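Local coordinates for predicted sugar phosphatases of the HAD superfamily (Cytophaga hutchinsonii, PDB 2HX1), which is a predicted sugar phosphatase of the HAD superfamily, probably removing phosphate from a phosphorylated sugar with the help of a bound magnesium ion, at residues 84-89 and 206-211; 155-160 and 197-202. All coordinates share one frame; numbering follows the deposited sequence.

Contact 1 (84-89 and 206-211); sequences GMITKE and DSQMFM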
# COMPACT_ATOMS: atom_id res chain seq x y z
N GLY A 84 -3.83 -21.75 15.27
CA GLY A 84 -5.08 -22.49 15.05
C GLY A 84 -5.94 -22.61 16.30
O GLY A 84 -7.18 -22.70 16.20
N MSE A 85 -5.31 -22.58 17.47
CA MSE A 85 -6.06 -22.60 18.73
C MSE A 85 -6.89 -21.33 18.90
O MSE A 85 -8.01 -21.37 19.42
CB MSE A 85 -5.11 -22.79 19.90
CG MSE A 85 -4.45 -24.19 19.89
SE MSE A 85 -2.79 -24.29 20.91
CE MSE A 85 -3.42 -23.52 22.65
N ILE A 86 -6.34 -20.20 18.46
CA ILE A 86 -7.04 -18.94 18.55
C ILE A 86 -8.23 -18.95 17.62
O ILE A 86 -9.35 -18.56 18.00
CB ILE A 86 -6.17 -17.72 18.17
CG1 ILE A 86 -4.90 -17.63 19.03
CG2 ILE A 86 -7.01 -16.44 18.33
CD1 ILE A 86 -3.93 -16.60 18.52
N THR A 87 -8.00 -19.40 16.39
CA THR A 87 -9.06 -19.49 15.40
C THR A 87 -10.23 -20.32 15.92
O THR A 87 -11.37 -19.91 15.81
CB THR A 87 -8.55 -20.16 14.14
OG1 THR A 87 -7.53 -19.35 13.56
CG2 THR A 87 -9.66 -20.36 13.14
N LYS A 88 -9.93 -21.50 16.46
CA LYS A 88 -10.92 -22.40 17.01
C LYS A 88 -11.75 -21.71 18.08
O LYS A 88 -12.97 -21.81 18.05
CB LYS A 88 -10.24 -23.63 17.63
CG LYS A 88 -11.18 -24.77 18.01
CD LYS A 88 -10.45 -26.12 17.89
CE LYS A 88 -11.34 -27.33 18.25
NZ LYS A 88 -12.53 -27.48 17.36
N GLU A 89 -11.09 -21.02 19.01
CA GLU A 89 -11.81 -20.33 20.09
C GLU A 89 -12.65 -19.19 19.56
O GLU A 89 -13.72 -18.89 20.13
CB GLU A 89 -10.85 -19.77 21.15
CG GLU A 89 -10.09 -20.84 21.95
N ASP A 206 1.01 -10.65 17.14
CA ASP A 206 0.04 -10.49 18.23
C ASP A 206 0.61 -11.23 19.44
O ASP A 206 1.58 -11.98 19.29
CB ASP A 206 -1.33 -11.10 17.91
CG ASP A 206 -2.10 -10.35 16.79
OD1 ASP A 206 -1.69 -9.23 16.36
OD2 ASP A 206 -3.15 -10.92 16.38
N SER A 207 -0.01 -11.04 20.60
CA SER A 207 0.54 -11.49 21.88
C SER A 207 -0.33 -12.50 22.63
O SER A 207 0.03 -12.88 23.76
CB SER A 207 0.77 -10.29 22.77
OG SER A 207 -0.47 -9.74 23.19
N GLN A 208 -1.45 -12.94 22.03
CA GLN A 208 -2.35 -13.87 22.73
C GLN A 208 -1.69 -15.19 23.05
O GLN A 208 -1.87 -15.70 24.15
CB GLN A 208 -3.68 -14.13 21.98
CG GLN A 208 -4.60 -12.89 21.88
CD GLN A 208 -6.06 -13.23 21.54
OE1 GLN A 208 -6.77 -13.81 22.35
NE2 GLN A 208 -6.51 -12.86 20.33
N MSE A 209 -0.91 -15.73 22.13
CA MSE A 209 -0.30 -17.04 22.35
C MSE A 209 0.76 -16.95 23.46
O MSE A 209 0.83 -17.87 24.35
CB MSE A 209 0.31 -17.60 21.09
CG MSE A 209 -0.71 -18.16 20.11
SE MSE A 209 0.18 -18.93 18.56
CE MSE A 209 1.15 -17.43 17.82
N PHE A 210 1.54 -15.87 23.39
CA PHE A 210 2.55 -15.56 24.40
C PHE A 210 1.88 -15.48 25.76
O PHE A 210 2.37 -16.03 26.72
CB PHE A 210 3.24 -14.21 24.16
CG PHE A 210 4.06 -14.13 22.88
CD1 PHE A 210 4.70 -15.23 22.34
CD2 PHE A 210 4.19 -12.91 22.23
CE1 PHE A 210 5.46 -15.11 21.17
CE2 PHE A 210 4.92 -12.79 21.07
CZ PHE A 210 5.57 -13.89 20.54
N MSE A 211 0.77 -14.78 25.83
CA MSE A 211 0.08 -14.58 27.10
C MSE A 211 -0.43 -15.92 27.69
O MSE A 211 -0.42 -16.13 28.90
CB MSE A 211 -1.07 -13.59 26.89
CG MSE A 211 -1.79 -13.24 28.17
SE MSE A 211 -0.63 -12.58 29.68
CE MSE A 211 -0.48 -10.59 29.35

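Contact 2 (155-160 and 197-202); sequences NLLRKR and RRFIRF. With EDO (1,2-ethanediol), chain M.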
# COMPACT_ATOMS: atom_id res chain seq x y z
N ASN A 155 -16.27 -13.54 -4.44
CA ASN A 155 -17.70 -13.34 -4.50
C ASN A 155 -18.44 -13.64 -3.18
O ASN A 155 -19.40 -12.96 -2.84
CB ASN A 155 -18.28 -14.15 -5.64
CG ASN A 155 -17.92 -13.56 -6.99
OD1 ASN A 155 -18.23 -12.40 -7.26
ND2 ASN A 155 -17.23 -14.35 -7.82
N LEU A 156 -17.95 -14.65 -2.45
CA LEU A 156 -18.52 -14.99 -1.15
C LEU A 156 -18.45 -13.82 -0.20
O LEU A 156 -19.42 -13.51 0.51
CB LEU A 156 -17.76 -16.16 -0.54
CG LEU A 156 -18.18 -16.57 0.87
CD1 LEU A 156 -19.68 -16.97 0.93
CD2 LEU A 156 -17.27 -17.72 1.29
N LEU A 157 -17.30 -13.16 -0.19
CA LEU A 157 -17.06 -12.05 0.72
C LEU A 157 -17.73 -10.74 0.27
O LEU A 157 -17.97 -9.85 1.07
CB LEU A 157 -15.54 -11.83 0.86
CG LEU A 157 -14.80 -12.95 1.60
CD1 LEU A 157 -13.31 -12.65 1.63
CD2 LEU A 157 -15.40 -13.18 3.01
N ARG A 158 -17.95 -10.60 -1.04
CA ARG A 158 -18.76 -9.52 -1.57
C ARG A 158 -20.23 -9.70 -1.19
O ARG A 158 -20.95 -8.72 -1.05
CB ARG A 158 -18.66 -9.46 -3.09
CG ARG A 158 -17.31 -8.89 -3.61
CD ARG A 158 -17.14 -8.97 -5.14
NE ARG A 158 -18.13 -8.13 -5.84
CZ ARG A 158 -19.28 -8.58 -6.35
NH1 ARG A 158 -19.60 -9.89 -6.31
NH2 ARG A 158 -20.12 -7.72 -6.92
N LYS A 159 -20.67 -10.95 -1.01
CA LYS A 159 -22.07 -11.26 -0.77
C LYS A 159 -22.42 -11.52 0.67
O LYS A 159 -23.60 -11.43 1.04
CB LYS A 159 -22.52 -12.47 -1.58
CG LYS A 159 -22.50 -12.29 -3.09
CD LYS A 159 -22.66 -13.63 -3.74
CE LYS A 159 -22.91 -13.52 -5.22
NZ LYS A 159 -22.89 -14.88 -5.86
N ARG A 160 -21.45 -11.91 1.50
CA ARG A 160 -21.75 -12.27 2.89
C ARG A 160 -20.97 -11.40 3.86
O ARG A 160 -19.75 -11.24 3.75
CB ARG A 160 -21.48 -13.76 3.15
CG ARG A 160 -22.43 -14.70 2.39
CD ARG A 160 -23.84 -14.69 2.98
NE ARG A 160 -23.86 -15.28 4.31
CZ ARG A 160 -24.74 -14.98 5.26
NH1 ARG A 160 -25.70 -14.10 5.02
NH2 ARG A 160 -24.68 -15.54 6.45
N ARG A 197 -8.13 -4.67 2.61
CA ARG A 197 -7.90 -5.39 3.87
C ARG A 197 -9.22 -5.92 4.40
O ARG A 197 -10.25 -5.23 4.37
CB ARG A 197 -7.29 -4.46 4.92
CG ARG A 197 -7.12 -5.09 6.30
CD ARG A 197 -6.02 -4.39 7.10
NE ARG A 197 -6.34 -2.99 7.37
CZ ARG A 197 -6.87 -2.52 8.51
NH1 ARG A 197 -7.13 -3.35 9.52
NH2 ARG A 197 -7.12 -1.22 8.64
N ARG A 198 -9.20 -7.14 4.90
CA ARG A 198 -10.45 -7.86 5.08
C ARG A 198 -10.31 -9.09 5.98
O ARG A 198 -11.33 -9.60 6.46
CB ARG A 198 -11.02 -8.24 3.69
CG ARG A 198 -12.35 -9.05 3.69
CD ARG A 198 -13.53 -8.19 4.02
NE ARG A 198 -14.82 -8.85 3.83
CZ ARG A 198 -15.37 -9.69 4.70
NH1 ARG A 198 -14.73 -10.01 5.81
NH2 ARG A 198 -16.56 -10.23 4.45
N PHE A 199 -9.08 -9.59 6.18
CA PHE A 199 -8.83 -10.75 7.03
C PHE A 199 -8.46 -10.36 8.44
O PHE A 199 -7.68 -9.43 8.66
CB PHE A 199 -7.78 -11.69 6.44
CG PHE A 199 -8.29 -12.49 5.30
CD1 PHE A 199 -8.45 -11.92 4.05
CD2 PHE A 199 -8.67 -13.80 5.48
CE1 PHE A 199 -8.97 -12.65 2.99
CE2 PHE A 199 -9.21 -14.54 4.42
CZ PHE A 199 -9.35 -13.98 3.18
N ILE A 200 -9.12 -11.03 9.37
CA ILE A 200 -8.66 -11.10 10.76
C ILE A 200 -7.50 -12.08 10.75
O ILE A 200 -7.64 -13.24 10.33
CB ILE A 200 -9.73 -11.67 11.71
CG1 ILE A 200 -11.00 -10.79 11.73
CG2 ILE A 200 -9.14 -11.76 13.14
CD1 ILE A 200 -12.32 -11.55 11.86
N ARG A 201 -6.34 -11.59 11.18
CA ARG A 201 -5.13 -12.40 11.22
C ARG A 201 -4.74 -12.76 12.65
O ARG A 201 -4.64 -11.89 13.49
CB ARG A 201 -4.01 -11.61 10.55
CG ARG A 201 -4.13 -11.62 9.00
CD ARG A 201 -3.19 -10.65 8.35
NE ARG A 201 -3.33 -10.70 6.89
CZ ARG A 201 -2.57 -11.43 6.07
NH1 ARG A 201 -1.59 -12.20 6.53
NH2 ARG A 201 -2.80 -11.38 4.76
N PHE A 202 -4.53 -14.05 12.92
CA PHE A 202 -4.18 -14.52 14.26
C PHE A 202 -2.76 -15.00 14.27
O PHE A 202 -2.27 -15.58 13.28
CB PHE A 202 -5.09 -15.68 14.69
CG PHE A 202 -6.54 -15.26 14.96
CD1 PHE A 202 -6.83 -14.23 15.84
CD2 PHE A 202 -7.59 -15.93 14.36
CE1 PHE A 202 -8.15 -13.86 16.12
CE2 PHE A 202 -8.91 -15.57 14.64
CZ PHE A 202 -9.18 -14.54 15.51
C1 EDO M . -9.38 -6.28 9.61
O1 EDO M . -8.12 -6.98 9.65
C2 EDO M . -10.49 -7.24 9.19
O2 EDO M . -11.30 -6.62 8.20
O HOH W 1 -15.58 -7.35 1.40

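Contact 1 (84-89 and 206-211)
Ile86 reaches across from helix 83-94 to two neighbours at the start of helix 208-218, Gln208 and Met209, and these three residues account for nearly all of the 145 Å² buried between the segments. Its two branches divide the work. The longer one, with CG1 beside the backbone N (chi1 -57°), sends CD1 to within 3.9 Å of CG of Met209, a selenomethionine; the two side chains meet at about a right angle, so the approach is a methyl against the flank of a chain. The shorter branch, Ile86 CG2, comes to 4.1 Å from NE2 of Gln208, whose chain runs extended beyond CG. Gln208 NE2 donates instead to the backbone O of Lys244 of the second subunit, and the Ile86 methyl merely lies next to it. Ile86 is deposited in two conformers, and the distances hold for the one described. The backbones stay well apart: the nearest CA atoms, of Ile86 and Met209, are 8.0 Å from each other. Beyond these three, Met209 also packs on Val52 of the parallel six-stranded sheet, and Ile86 on Phe202. The arrangement thus brings together the helix that leaves core strand 80-82 and the helix that follows strand 199-202 of the second sheet, consistent with the junction of core and inserted cap in HAD phosphatases of the C2-cap type.

Contact 2 (155-160 and 197-202)
With CG opposite its backbone N (chi1 179°) and a bend at the next bond (chi2 75°), the side chain of Arg198 carries its guanidinium to the end of helix 146-159, where Leu157, its CG beside the backbone N (chi1 -68°), brings CD2 to it. The methyl sits over one face of the guanidinium, 3.4 Å above its plane and displaced toward the rim, with Leu157 CD2 3.5 Å from Arg198 NH2 and 3.9 Å from Arg198 CZ. Oxygens occupy the edge instead. The carbonyl of Arg160, the first residue past the helix, lies in the plane with its O 3.4 Å from Arg198 NH2, and a water at the same rim accepts from Arg198 NE at 3.0 Å while making a weak bond to Leu157 O. Arg198 NH1 is bound by the carbonyl of Ile162. The other Leu157 methyl, CD1, comes obliquely to the Phe199 ring at 4.5 Å from CZ, and Phe199 packs on against strand 164-167. Apolar cover over a face and carbonyl and water oxygens round the edge suit a buried guanidinium; its positive charge is probably also favoured by the carbonyl-rich end of the helix.

In the fold
Contact 2 is nested within the chain loop that contact 1 closes, and their centres lie about 20 Å apart. Strand 199-202 joins them: it leaves contact 2 at Phe199 and ends at Phe202, where the ring packs against Ile86 of helix 83-94, the exact distance being doubtful because Ile86 has two conformers. Thr87 OG1 is 3.5 Å from Phe202 CD2 beside it. The chain then turns into helix 208-218 of contact 1. Both contacts border the second subunit, whose Lys244 pairs through NZ with the carboxylate of Asp206 in a salt bridge, donates to the carbonyl of Arg201, and accepts from Gln208 NE2 at its own carbonyl. The magnesium ion belongs to the six-stranded core, held at Asp20, Phe22 and Asp233, whereas contact 2 lies in the five-stranded domain.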